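Local coordinates for Tle cognate immunity protein 4 C-terminal domain-containing protein (Pseudomonas aeruginosa PAO1, PDB 4R1D) that binds the lipase Tle4 as its cognate immunity protein Tli4 and probably inhibits it, protecting the cell from an H2 type VI secretion effector, at residues 20-25 and 166-171; 102-107 and 133-138; 160-165 and 182-187; 235-240 and 279-284. All blocks are in the same frame, centred on the assembly; numbering follows the deposited sequence. Where two conformers were deposited one is given.

Interaction 1: residues 20-25 and 166-171; sequences PDAVIN and VGVTFP
Gly-167 N donates to Asn-25 O over 2.8 Å, the shortest polar bond between 20-25 and 166-171, and its N-H...O angle of 170° makes it almost straight. Asn-25 N answers with a bond to Gly-167 O, which defines one antiparallel hydrogen-bonded pair. Val-23 and Thr-169 form the second: Thr-169 N reaches Val-23 O at 2.9 Å, and Val-23 N bonds to Thr-169 O. Each of the four acceptor oxygens also takes a CA-H contact, the closest being Val-168 CA to Val-23 O at 3.3 Å. Between the two pairs, Ile-24 and Val-168 make a non-hydrogen-bonded pair.

The axes of 23-25 and 166-169 approach to 4.8 Å and run at 161°, as expected of antiparallel neighbours in a sheet. This ladder pairs strand 23-30, which lies in the Tli4 N-terminal region, with strand 162-169 of the C-terminal region. On the face carrying Ile-24 and Val-168, Ile-24 CG2 meets Val-166 CG1 at 3.6 Å, the two side chains slanting across each other, while Val-168 CG1 lies 3.6 Å from Ala-22 CB. Phe-11 packs on Ile-24 and Val-166, and Leu-18 on Ile-24 and Val-168.

On the face of Val-23 and Thr-169, a chi1 of 66° sets Thr-169 OG1 between its own backbone N and carbonyl carbon, from where it presses on Val-23 CB at 3.4 Å. Beyond the ladder Pro-171 CG comes alongside the carboxylate of Asp-21, 3.5 Å from OD2, the two side chains passing in opposite directions.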
loop_
_atom_site.group_PDB
_atom_site.type_symbol
_atom_site.label_atom_id
_atom_site.label_comp_id
_atom_site.label_asym_id
_atom_site.label_seq_id
_atom_site.Cartn_x
_atom_site.Cartn_y
_atom_site.Cartn_z
ATOM N N PRO B 20 -18.745 4.645 -28.455
ATOM C CA PRO B 20 -19.390 5.863 -27.960
ATOM C C PRO B 20 -19.905 5.749 -26.523
ATOM O O PRO B 20 -20.007 6.769 -25.841
ATOM C CB PRO B 20 -20.550 6.065 -28.948
ATOM C CG PRO B 20 -20.864 4.684 -29.431
ATOM C CD PRO B 20 -19.533 3.976 -29.504
ATOM N N ASP B 21 -20.225 4.541 -26.070
ATOM C CA ASP B 21 -20.761 4.359 -24.724
ATOM C C ASP B 21 -19.674 4.044 -23.681
ATOM O O ASP B 21 -19.982 3.757 -22.531
ATOM C CB ASP B 21 -21.842 3.274 -24.709
ATOM C CG ASP B 21 -21.330 1.926 -25.192
ATOM O OD1 ASP B 21 -20.381 1.908 -26.004
ATOM O OD2 ASP B 21 -21.881 0.880 -24.772
ATOM N N ALA B 22 -18.410 4.115 -24.083
ATOM C CA ALA B 22 -17.301 3.840 -23.165
ATOM C C ALA B 22 -17.337 4.822 -22.000
ATOM O O ALA B 22 -17.565 6.019 -22.196
ATOM C CB ALA B 22 -15.972 3.937 -23.898
ATOM N N VAL B 23 -17.120 4.305 -20.791
ATOM C CA VAL B 23 -17.049 5.124 -19.587
ATOM C C VAL B 23 -15.572 5.316 -19.255
ATOM O O VAL B 23 -14.868 4.343 -18.973
ATOM C CB VAL B 23 -17.747 4.432 -18.404
ATOM C CG1 VAL B 23 -17.673 5.302 -17.152
ATOM C CG2 VAL B 23 -19.197 4.099 -18.764
ATOM N N ILE B 24 -15.124 6.566 -19.280
ATOM C CA ILE B 24 -13.694 6.903 -19.288
ATOM C C ILE B 24 -13.295 7.718 -18.057
ATOM O O ILE B 24 -13.942 8.707 -17.717
ATOM C CB ILE B 24 -13.347 7.728 -20.550
ATOM C CG1 ILE B 24 -13.723 6.953 -21.814
ATOM C CG2 ILE B 24 -11.868 8.120 -20.571
ATOM C CD1 ILE B 24 -13.801 7.826 -23.067
ATOM N N ASN B 25 -12.231 7.290 -17.386
ATOM C CA ASN B 25 -11.645 8.046 -16.293
ATOM C C ASN B 25 -10.160 8.249 -16.586
ATOM O O ASN B 25 -9.446 7.282 -16.823
ATOM C CB ASN B 25 -11.810 7.290 -14.974
ATOM C CG ASN B 25 -13.218 7.376 -14.436
ATOM O OD1 ASN B 25 -13.570 8.343 -13.767
ATOM N ND2 ASN B 25 -14.040 6.375 -14.746
ATOM N N VAL B 166 -5.408 6.157 -18.442
ATOM C CA VAL B 166 -6.819 6.233 -18.770
ATOM C C VAL B 166 -7.410 4.865 -18.554
ATOM O O VAL B 166 -6.822 3.869 -18.951
ATOM C CB VAL B 166 -7.039 6.653 -20.248
ATOM C CG1 VAL B 166 -8.522 6.721 -20.555
ATOM C CG2 VAL B 166 -6.370 7.989 -20.519
ATOM N N GLY B 167 -8.561 4.820 -17.894
ATOM C CA GLY B 167 -9.253 3.575 -17.625
ATOM C C GLY B 167 -10.639 3.622 -18.240
ATOM O O GLY B 167 -11.302 4.651 -18.183
ATOM N N VAL B 168 -11.063 2.505 -18.827
ATOM C CA VAL B 168 -12.280 2.489 -19.627
ATOM C C VAL B 168 -13.101 1.256 -19.324
ATOM O O VAL B 168 -12.567 0.144 -19.296
ATOM C CB VAL B 168 -11.928 2.470 -21.134
ATOM C CG1 VAL B 168 -13.179 2.666 -21.983
ATOM C CG2 VAL B 168 -10.913 3.554 -21.445
ATOM N N THR B 169 -14.400 1.446 -19.105
ATOM C CA THR B 169 -15.311 0.308 -19.028
ATOM C C THR B 169 -16.359 0.365 -20.129
ATOM O O THR B 169 -16.577 1.415 -20.754
ATOM C CB THR B 169 -15.987 0.157 -17.636
ATOM O OG1 THR B 169 -16.861 1.260 -17.382
ATOM C CG2 THR B 169 -14.916 0.079 -16.525
ATOM N N PHE B 170 -16.987 -0.782 -20.368
ATOM C CA PHE B 170 -17.894 -0.948 -21.497
ATOM C C PHE B 170 -19.210 -1.528 -20.999
ATOM O O PHE B 170 -19.245 -2.656 -20.511
ATOM C CB PHE B 170 -17.267 -1.893 -22.526
ATOM C CG PHE B 170 -15.848 -1.536 -22.893
ATOM C CD1 PHE B 170 -15.585 -0.727 -23.987
ATOM C CD2 PHE B 170 -14.780 -2.012 -22.146
ATOM C CE1 PHE B 170 -14.286 -0.386 -24.325
ATOM C CE2 PHE B 170 -13.479 -1.678 -22.482
ATOM C CZ PHE B 170 -13.228 -0.866 -23.570
ATOM N N PRO B 171 -20.296 -0.746 -21.089
ATOM C CA PRO B 171 -21.606 -1.208 -20.610
ATOM C C PRO B 171 -21.941 -2.626 -21.072
ATOM O O PRO B 171 -22.426 -3.433 -20.272
ATOM C CB PRO B 171 -22.572 -0.193 -21.230
ATOM C CG PRO B 171 -21.781 1.074 -21.261
ATOM C CD PRO B 171 -20.332 0.665 -21.514
#

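Interaction 2: residues 102-107 and 133-138; sequences KPTWHV and LRSRAP
Ser-135 turns its CB and hydroxyl into the bend made by Lys-102, Pro-103 and Thr-104, and the other groups are ranged around it. A chi1 of 55° holds OG between the backbone N and carbonyl carbon of Ser-135, on the side where Thr-104 N can donate to it at 3.1 Å. Thr-104 CB points back toward the serine and packs 3.6 Å from Ser-135 CB. From another direction the His-106 ring presents its edge: CD2 lies 4.1 Å from Ser-135 CB, near the ring plane, while the ring itself meets that of His-151 at about 30°.

The backbones make a single bridge. Lys-102 N donates to Leu-133 O at 3.1 Å, and Ser-135 N to Lys-102 O at 2.9 Å, the latter donor standing 52° out of the carbonyl plane. Lys-102 CB turns away from 133-138, and NZ bonds to Thr-100 OG1. The peptide bond between Lys-102 and Pro-103 is cis, part of the bend that brings Thr-104 N round to Ser-135. The contact thereby ties the loop between strands 92-100 and 107-115 to short strand 133-135, which follows helix 119-132.

A water lies 2.8 Å from Ser-135 OG and makes a weak, long contact with Thr-104 OG1. Ser-135 thus engages the loop through N as donor and OG as acceptor, which implies that polar bonds carry most of this contact, while Trp-105 packs separately on helix 42-58.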
loop_
_atom_site.group_PDB
_atom_site.type_symbol
_atom_site.label_atom_id
_atom_site.label_comp_id
_atom_site.label_asym_id
_atom_site.label_seq_id
_atom_site.Cartn_x
_atom_site.Cartn_y
_atom_site.Cartn_z
ATOM N N LYS B 102 -5.691 29.245 -21.284
ATOM C CA LYS B 102 -6.054 30.428 -22.065
ATOM C C LYS B 102 -6.294 30.014 -23.509
ATOM O O LYS B 102 -5.682 29.063 -24.005
ATOM C CB LYS B 102 -4.939 31.481 -22.012
ATOM C CG LYS B 102 -4.481 31.828 -20.610
ATOM C CD LYS B 102 -5.631 32.306 -19.747
ATOM C CE LYS B 102 -5.315 32.141 -18.268
ATOM N NZ LYS B 102 -6.440 32.581 -17.402
ATOM N N PRO B 103 -7.168 30.751 -24.213
ATOM C CA PRO B 103 -7.907 31.913 -23.709
ATOM C C PRO B 103 -9.196 31.559 -22.976
ATOM O O PRO B 103 -9.728 32.406 -22.253
ATOM C CB PRO B 103 -8.233 32.700 -24.989
ATOM C CG PRO B 103 -8.277 31.671 -26.056
ATOM C CD PRO B 103 -7.197 30.672 -25.684
ATOM N N THR B 104 -9.707 30.347 -23.168
ATOM C CA THR B 104 -10.859 29.915 -22.393
ATOM C C THR B 104 -10.401 29.453 -21.013
ATOM O O THR B 104 -9.545 28.583 -20.883
ATOM C CB THR B 104 -11.651 28.781 -23.076
ATOM O OG1 THR B 104 -12.275 29.279 -24.266
ATOM C CG2 THR B 104 -12.738 28.272 -22.147
ATOM N N TRP B 105 -10.996 30.041 -19.991
ATOM C CA TRP B 105 -10.613 29.792 -18.611
ATOM C C TRP B 105 -11.031 28.404 -18.133
ATOM O O TRP B 105 -12.198 28.030 -18.227
ATOM C CB TRP B 105 -11.263 30.864 -17.738
ATOM C CG TRP B 105 -10.721 30.992 -16.357
ATOM C CD1 TRP B 105 -9.711 31.812 -15.945
ATOM C CD2 TRP B 105 -11.176 30.300 -15.197
ATOM N NE1 TRP B 105 -9.506 31.671 -14.595
ATOM C CE2 TRP B 105 -10.394 30.745 -14.112
ATOM C CE3 TRP B 105 -12.169 29.343 -14.969
ATOM C CZ2 TRP B 105 -10.575 30.270 -12.821
ATOM C CZ3 TRP B 105 -12.346 28.871 -13.687
ATOM C CH2 TRP B 105 -11.556 29.337 -12.626
ATOM N N HIS B 106 -10.061 27.640 -17.636
ATOM C CA HIS B 106 -10.323 26.424 -16.873
ATOM C C HIS B 106 -9.256 26.393 -15.799
ATOM O O HIS B 106 -8.129 26.830 -16.036
ATOM C CB HIS B 106 -10.176 25.162 -17.728
ATOM C CG HIS B 106 -11.074 25.127 -18.923
ATOM N ND1 HIS B 106 -12.440 24.965 -18.823
ATOM C CD2 HIS B 106 -10.801 25.226 -20.244
ATOM C CE1 HIS B 106 -12.970 24.967 -20.034
ATOM N NE2 HIS B 106 -11.997 25.128 -20.914
ATOM N N VAL B 107 -9.601 25.862 -14.638
ATOM C CA VAL B 107 -8.676 25.850 -13.508
ATOM C C VAL B 107 -8.077 24.473 -13.249
ATOM O O VAL B 107 -8.755 23.467 -13.405
ATOM C CB VAL B 107 -9.387 26.325 -12.237
ATOM C CG1 VAL B 107 -8.959 25.502 -11.050
ATOM C CG2 VAL B 107 -9.078 27.765 -12.001
ATOM N N LEU B 133 -0.230 26.675 -21.094
ATOM C CA LEU B 133 -1.493 25.946 -20.909
ATOM C C LEU B 133 -2.599 26.518 -21.805
ATOM O O LEU B 133 -3.128 27.584 -21.527
ATOM C CB LEU B 133 -1.925 25.950 -19.439
ATOM C CG LEU B 133 -3.038 24.953 -19.081
ATOM C CD1 LEU B 133 -2.667 23.534 -19.508
ATOM C CD2 LEU B 133 -3.370 24.996 -17.594
ATOM N N ARG B 134 -2.931 25.799 -22.876
ATOM C CA ARG B 134 -3.881 26.289 -23.878
ATOM C C ARG B 134 -5.203 25.549 -23.750
ATOM O O ARG B 134 -5.222 24.331 -23.623
ATOM C CB ARG B 134 -3.338 26.053 -25.288
ATOM C CG ARG B 134 -1.977 26.664 -25.571
ATOM C CD ARG B 134 -2.069 28.117 -26.014
ATOM N NE ARG B 134 -0.935 28.479 -26.862
ATOM C CZ ARG B 134 0.204 29.004 -26.418
ATOM N NH1 ARG B 134 0.369 29.245 -25.123
ATOM N NH2 ARG B 134 1.178 29.296 -27.271
ATOM N N SER B 135 -6.313 26.276 -23.804
ATOM C CA SER B 135 -7.622 25.628 -23.742
ATOM C C SER B 135 -7.969 24.899 -25.051
ATOM O O SER B 135 -7.489 25.271 -26.137
ATOM C CB SER B 135 -8.694 26.672 -23.427
ATOM O OG SER B 135 -8.623 27.725 -24.380
ATOM N N ARG B 136 -8.803 23.864 -24.948
ATOM C CA ARG B 136 -9.376 23.190 -26.109
ATOM C C ARG B 136 -10.756 22.660 -25.715
ATOM O O ARG B 136 -11.028 22.451 -24.534
ATOM C CB ARG B 136 -8.476 22.035 -26.601
ATOM C CG ARG B 136 -8.483 20.795 -25.689
ATOM C CD ARG B 136 -7.511 19.687 -26.135
ATOM N NE ARG B 136 -7.534 18.623 -25.129
ATOM C CZ ARG B 136 -8.242 17.499 -25.228
ATOM N NH1 ARG B 136 -8.953 17.246 -26.316
ATOM N NH2 ARG B 136 -8.223 16.614 -24.238
ATOM N N ALA B 137 -11.632 22.466 -26.697
ATOM C CA ALA B 137 -12.930 21.853 -26.440
ATOM C C ALA B 137 -12.687 20.400 -26.063
ATOM O O ALA B 137 -11.655 19.837 -26.431
ATOM C CB ALA B 137 -13.828 21.958 -27.680
ATOM N N PRO B 138 -13.624 19.789 -25.316
ATOM C CA PRO B 138 -13.384 18.454 -24.752
ATOM C C PRO B 138 -12.924 17.412 -25.767
ATOM O O PRO B 138 -12.121 16.549 -25.407
ATOM C CB PRO B 138 -14.753 18.069 -24.180
ATOM C CG PRO B 138 -15.361 19.376 -23.789
ATOM C CD PRO B 138 -14.892 20.370 -24.839
HETATM O O HOH W 1 -10.417 27.322 -26.461
#

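Interaction 3: residues 160-165 and 182-187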
loop_
_atom_site.group_PDB
_atom_site.type_symbol
_atom_site.label_atom_id
_atom_site.label_comp_id
_atom_site.label_asym_id
_atom_site.label_seq_id
_atom_site.Cartn_x
_atom_site.Cartn_y
_atom_site.Cartn_z
ATOM N N GLN B 160 9.745 17.178 -21.240
ATOM C CA GLN B 160 9.404 17.281 -19.826
ATOM C C GLN B 160 8.941 15.894 -19.404
ATOM O O GLN B 160 8.501 15.112 -20.253
ATOM C CB GLN B 160 8.274 18.285 -19.615
ATOM C CG GLN B 160 7.066 17.988 -20.476
ATOM C CD GLN B 160 5.955 19.012 -20.328
ATOM O OE1 GLN B 160 6.166 20.111 -19.815
ATOM N NE2 GLN B 160 4.758 18.646 -20.772
ATOM N N VAL B 161 9.045 15.566 -18.118
ATOM C CA VAL B 161 8.495 14.296 -17.647
ATOM C C VAL B 161 6.968 14.418 -17.625
ATOM O O VAL B 161 6.421 15.307 -16.971
ATOM C CB VAL B 161 8.996 13.922 -16.248
ATOM C CG1 VAL B 161 8.200 12.749 -15.693
ATOM C CG2 VAL B 161 10.491 13.607 -16.266
ATOM N N GLU B 162 6.295 13.519 -18.340
ATOM C CA GLU B 162 4.852 13.605 -18.522
ATOM C C GLU B 162 4.282 12.200 -18.646
ATOM O O GLU B 162 4.935 11.294 -19.160
ATOM C CB GLU B 162 4.502 14.463 -19.765
ATOM C CG GLU B 162 5.073 13.948 -21.066
ATOM C CD GLU B 162 4.745 14.843 -22.253
ATOM O OE1 GLU B 162 4.636 16.074 -22.057
ATOM O OE2 GLU B 162 4.590 14.303 -23.372
ATOM N N ARG B 163 3.058 12.021 -18.168
ATOM C CA ARG B 163 2.475 10.695 -18.091
ATOM C C ARG B 163 0.972 10.837 -18.043
ATOM O O ARG B 163 0.456 11.831 -17.527
ATOM C CB ARG B 163 2.990 9.975 -16.822
ATOM C CG ARG B 163 2.215 8.706 -16.439
ATOM C CD ARG B 163 2.982 7.875 -15.405
ATOM N NE ARG B 163 3.143 8.538 -14.105
ATOM C CZ ARG B 163 2.286 8.411 -13.096
ATOM N NH1 ARG B 163 1.184 7.670 -13.236
ATOM N NH2 ARG B 163 2.524 9.020 -11.946
ATOM N N PHE B 164 0.275 9.857 -18.603
ATOM C CA PHE B 164 -1.159 9.737 -18.380
ATOM C C PHE B 164 -1.555 8.299 -18.108
ATOM O O PHE B 164 -0.814 7.356 -18.397
ATOM C CB PHE B 164 -1.972 10.311 -19.557
ATOM C CG PHE B 164 -1.878 9.510 -20.840
ATOM C CD1 PHE B 164 -2.612 8.348 -21.015
ATOM C CD2 PHE B 164 -1.069 9.942 -21.878
ATOM C CE1 PHE B 164 -2.525 7.616 -22.205
ATOM C CE2 PHE B 164 -0.987 9.232 -23.075
ATOM C CZ PHE B 164 -1.714 8.073 -23.243
ATOM N N GLY B 165 -2.737 8.135 -17.540
ATOM C CA GLY B 165 -3.334 6.828 -17.427
ATOM C C GLY B 165 -4.823 7.009 -17.608
ATOM O O GLY B 165 -5.420 7.901 -17.003
ATOM N N SER B 182 0.865 6.229 -20.864
ATOM C CA SER B 182 2.165 6.587 -21.434
ATOM C C SER B 182 2.996 7.241 -20.345
ATOM O O SER B 182 2.464 7.952 -19.477
ATOM C CB SER B 182 2.031 7.534 -22.649
ATOM O OG SER B 182 1.997 8.895 -22.252
ATOM N N SER B 183 4.299 7.004 -20.394
ATOM C CA SER B 183 5.201 7.536 -19.399
ATOM C C SER B 183 6.545 7.783 -20.070
ATOM O O SER B 183 7.079 6.896 -20.733
ATOM C CB SER B 183 5.355 6.510 -18.270
ATOM O OG SER B 183 6.333 6.941 -17.339
ATOM N N THR B 184 7.096 8.982 -19.914
ATOM C CA THR B 184 8.399 9.276 -20.508
ATOM C C THR B 184 9.461 8.352 -19.907
ATOM O O THR B 184 9.376 7.974 -18.739
ATOM C CB THR B 184 8.834 10.757 -20.300
ATOM O OG1 THR B 184 8.595 11.152 -18.945
ATOM C CG2 THR B 184 8.084 11.710 -21.251
ATOM N N GLY B 185 10.456 7.995 -20.713
ATOM C CA GLY B 185 11.526 7.121 -20.272
ATOM C C GLY B 185 11.309 5.674 -20.665
ATOM O O GLY B 185 10.184 5.157 -20.637
ATOM N N ALA B 186 12.394 5.000 -21.034
ATOM C CA ALA B 186 12.302 3.599 -21.414
ATOM C C ALA B 186 12.043 2.753 -20.182
ATOM O O ALA B 186 12.668 2.952 -19.146
ATOM C CB ALA B 186 13.580 3.145 -22.102
ATOM N N GLU B 187 11.106 1.817 -20.280
ATOM C CA GLU B 187 10.951 0.855 -19.199
ATOM C C GLU B 187 12.238 0.031 -19.102
ATOM O O GLU B 187 12.961 -0.145 -20.092
ATOM C CB GLU B 187 9.736 -0.041 -19.447
ATOM C CG GLU B 187 9.382 -0.956 -18.292
ATOM C CD GLU B 187 9.261 -0.224 -16.968
ATOM O OE1 GLU B 187 10.292 -0.093 -16.275
ATOM O OE2 GLU B 187 8.143 0.212 -16.620
HETATM O O HOH W 2 4.321 10.070 -21.617
#
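The strand parts 162-165 and 182-183 run antiparallel, with Arg-163 and Ser-183 as a non-hydrogen-bonded pair (CA to CA 4.4 Å) and Phe-164 and Ser-182 as the hydrogen-bonded pair beside it. In that second pair Phe-164 N donates to Ser-182 O at 3.0 Å and Ser-182 N to Phe-164 O at 3.2 Å. The next rung is irregular. Thr-184 N still reaches Glu-162 O, at 3.3 Å, but Glu-162 N finds the hydroxyl of Thr-184 in place of a carbonyl, its weak bond to OG1 measuring 3.4 Å. A water spans the two rungs, donating to Glu-162 O at 2.8 Å and lying 2.7 Å from Ser-182 OG.

Phe-164 folds over its cross-strand partner Ser-182: a chi1 of 69° lays one ring face over Ser-182 N, and Ser-182 OG sits only 3.1 Å from CE2, a tight fit. The ring also meets Phe-180 edge-to-face. On the other side of the sheet the aliphatic part of Arg-163 runs past Ser-183, CD beside CB, before the chain bends at chi3. Its guanidinium makes a cation-pi contact with Tyr-29, and NH2 bonds to Gln-110 of the partner chain, the lipase Tle4. Ser-183 OG bonds to Glu-104 of that chain. The Glu-162 carboxylate is held by Gln-160 NE2 at OE1 and by a salt bridge from OE2 to Arg-13.

Such a ladder is that of the beta hairpin 162-169/176-183, here at the end away from its turn, with the face of Arg-163 and Ser-183 forming part of the surface that binds Tle4.

Interaction 4: residues 235-240 and 279-284; sequences GQRGYT and KSDKEA
Asp-281 OD1 accepts two bonds between 235-240 and 279-284, from Tyr-239 OH at 2.6 Å and Arg-237 NE at 2.9 Å. Arg-237 approaches side-on: its NH2 bonds to OD2 of Asp-281 at 2.9 Å, both carboxylate oxygens use their syn lone pairs, and the guanidinium and carboxylate planes lie only 22° apart. The phenol arrives differently, nearly in line with the C-O bond of OD1, its ring turned 80° to the carboxylate. With CG anti to the carbonyl carbon (chi1 -68°), the Tyr-239 ring also slides under the helix, where Ala-284 CB rests over one face, 4.2 Å from the ring centroid.

Away from this close-set side, the contact gives way to solvent. Lys-279 and Lys-282 are exposed and stay clear of the strand; Lys-279 instead folds onto its own segment, NZ pairing with Glu-283 OE2 at 2.8 Å. Ser-280 is the N-cap of helix 281-292, its OG accepting from Glu-283 N at 3.0 Å. Asp-281 is therefore in the first turn of that helix, which the salt bridge, the phenol bond and Ala-284 join to strand 236-245.

Arg-237 has further partners, Ser-232 through NH1 and Glu-210 through NH2, so its position is set from several directions. Arginine and phenol donors meet Asp-281 at the N-terminal turn of the helix, which probably favours its ionised form and steadies the negative charge.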
loop_
_atom_site.group_PDB
_atom_site.type_symbol
_atom_site.label_atom_id
_atom_site.label_comp_id
_atom_site.label_asym_id
_atom_site.label_seq_id
_atom_site.Cartn_x
_atom_site.Cartn_y
_atom_site.Cartn_z
ATOM N N GLY B 235 -16.946 -21.566 -13.621
ATOM C CA GLY B 235 -17.964 -21.265 -14.606
ATOM C C GLY B 235 -17.971 -19.821 -15.070
ATOM O O GLY B 235 -18.985 -19.335 -15.566
ATOM N N GLN B 236 -16.852 -19.120 -14.902
ATOM C CA GLN B 236 -16.696 -17.825 -15.559
ATOM C C GLN B 236 -15.338 -17.732 -16.243
ATOM O O GLN B 236 -14.398 -18.471 -15.908
ATOM C CB GLN B 236 -16.916 -16.657 -14.595
ATOM C CG GLN B 236 -15.880 -16.535 -13.499
ATOM C CD GLN B 236 -16.185 -15.398 -12.533
ATOM O OE1 GLN B 236 -15.834 -14.242 -12.780
ATOM N NE2 GLN B 236 -16.839 -15.725 -11.422
ATOM N N ARG B 237 -15.247 -16.836 -17.214
ATOM C CA ARG B 237 -14.034 -16.690 -18.010
ATOM C C ARG B 237 -13.347 -15.366 -17.720
ATOM O O ARG B 237 -13.987 -14.311 -17.709
ATOM C CB ARG B 237 -14.353 -16.780 -19.501
ATOM C CG ARG B 237 -13.119 -16.835 -20.400
ATOM C CD ARG B 237 -13.291 -17.915 -21.457
ATOM N NE ARG B 237 -12.146 -18.066 -22.351
ATOM C CZ ARG B 237 -11.205 -18.995 -22.217
ATOM N NH1 ARG B 237 -11.243 -19.852 -21.198
ATOM N NH2 ARG B 237 -10.219 -19.061 -23.098
ATOM N N GLY B 238 -12.042 -15.434 -17.484
ATOM C CA GLY B 238 -11.231 -14.248 -17.274
ATOM C C GLY B 238 -10.285 -14.002 -18.439
ATOM O O GLY B 238 -10.025 -14.888 -19.253
ATOM N N TYR B 239 -9.760 -12.786 -18.513
ATOM C CA TYR B 239 -8.875 -12.398 -19.592
ATOM C C TYR B 239 -7.801 -11.479 -19.047
ATOM O O TYR B 239 -8.056 -10.706 -18.129
ATOM C CB TYR B 239 -9.653 -11.613 -20.646
ATOM C CG TYR B 239 -10.675 -12.422 -21.406
ATOM C CD1 TYR B 239 -10.301 -13.190 -22.493
ATOM C CD2 TYR B 239 -12.011 -12.412 -21.035
ATOM C CE1 TYR B 239 -11.231 -13.938 -23.198
ATOM C CE2 TYR B 239 -12.958 -13.154 -21.734
ATOM C CZ TYR B 239 -12.559 -13.912 -22.816
ATOM O OH TYR B 239 -13.482 -14.649 -23.527
ATOM N N THR B 240 -6.612 -11.554 -19.625
ATOM C CA THR B 240 -5.613 -10.513 -19.398
ATOM C C THR B 240 -4.818 -10.303 -20.682
ATOM O O THR B 240 -4.065 -11.178 -21.108
ATOM C CB THR B 240 -4.686 -10.845 -18.226
ATOM O OG1 THR B 240 -5.470 -11.009 -17.036
ATOM C CG2 THR B 240 -3.706 -9.712 -18.000
ATOM N N LYS B 279 -19.036 -12.592 -25.330
ATOM C CA LYS B 279 -19.726 -13.746 -25.898
ATOM C C LYS B 279 -18.741 -14.853 -26.255
ATOM O O LYS B 279 -19.110 -16.028 -26.302
ATOM C CB LYS B 279 -20.509 -13.332 -27.151
ATOM C CG LYS B 279 -21.501 -12.196 -26.922
ATOM C CD LYS B 279 -22.091 -11.700 -28.242
ATOM C CE LYS B 279 -22.989 -10.482 -28.046
ATOM N NZ LYS B 279 -22.230 -9.262 -27.633
ATOM N N SER B 280 -17.488 -14.478 -26.504
ATOM C CA SER B 280 -16.474 -15.438 -26.924
ATOM C C SER B 280 -15.091 -14.799 -26.886
ATOM O O SER B 280 -14.969 -13.574 -26.844
ATOM C CB SER B 280 -16.757 -15.889 -28.357
ATOM O OG SER B 280 -16.560 -14.807 -29.261
ATOM N N ASP B 281 -14.054 -15.625 -26.923
ATOM C CA ASP B 281 -12.697 -15.109 -27.037
ATOM C C ASP B 281 -12.558 -14.287 -28.304
ATOM O O ASP B 281 -11.853 -13.276 -28.330
ATOM C CB ASP B 281 -11.685 -16.244 -27.062
ATOM C CG ASP B 281 -11.592 -16.969 -25.738
ATOM O OD1 ASP B 281 -12.243 -16.529 -24.774
ATOM O OD2 ASP B 281 -10.847 -17.967 -25.666
ATOM N N LYS B 282 -13.224 -14.728 -29.367
ATOM C CA LYS B 282 -13.144 -14.003 -30.625
ATOM C C LYS B 282 -13.664 -12.584 -30.454
ATOM O O LYS B 282 -13.055 -11.631 -30.938
ATOM C CB LYS B 282 -13.919 -14.733 -31.727
ATOM C CG LYS B 282 -13.698 -14.152 -33.116
ATOM C CD LYS B 282 -14.379 -15.006 -34.184
ATOM C CE LYS B 282 -14.200 -14.410 -35.578
ATOM N NZ LYS B 282 -14.807 -13.054 -35.671
ATOM N N GLU B 283 -14.773 -12.432 -29.740
ATOM C CA GLU B 283 -15.321 -11.102 -29.500
ATOM C C GLU B 283 -14.361 -10.225 -28.682
ATOM O O GLU B 283 -14.176 -9.053 -28.992
ATOM C CB GLU B 283 -16.677 -11.186 -28.801
ATOM C CG GLU B 283 -17.311 -9.825 -28.559
ATOM C CD GLU B 283 -18.677 -9.914 -27.906
ATOM O OE1 GLU B 283 -18.750 -10.193 -26.692
ATOM O OE2 GLU B 283 -19.682 -9.699 -28.613
ATOM N N ALA B 284 -13.757 -10.794 -27.641
ATOM C CA ALA B 284 -12.780 -10.060 -26.835
ATOM C C ALA B 284 -11.564 -9.613 -27.652
ATOM O O ALA B 284 -11.098 -8.477 -27.525
ATOM C CB ALA B 284 -12.341 -10.899 -25.636
#

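How the interactions relate
Interactions 1 and 3 share strand 162-169: one pairs its later part with strand 23-30, the other its earlier part with strand 176-183, and their centres are about 22 Å apart. Along the chain their segments alternate. Interaction 4 reaches the same extended strand assembly by docking helix 281-292 on strand 236-245, about 18 Å from interaction 1, centre to centre. Interaction 2 is nested within the loop that interaction 1 closes, yet its nearest atoms remain about 9 Å from it; its centre lies about 41 Å from that of interaction 4, across the chain's centre. Interaction 3 makes several hydrogen bonds to the Tle4 chain, whereas interaction 2 does not touch it.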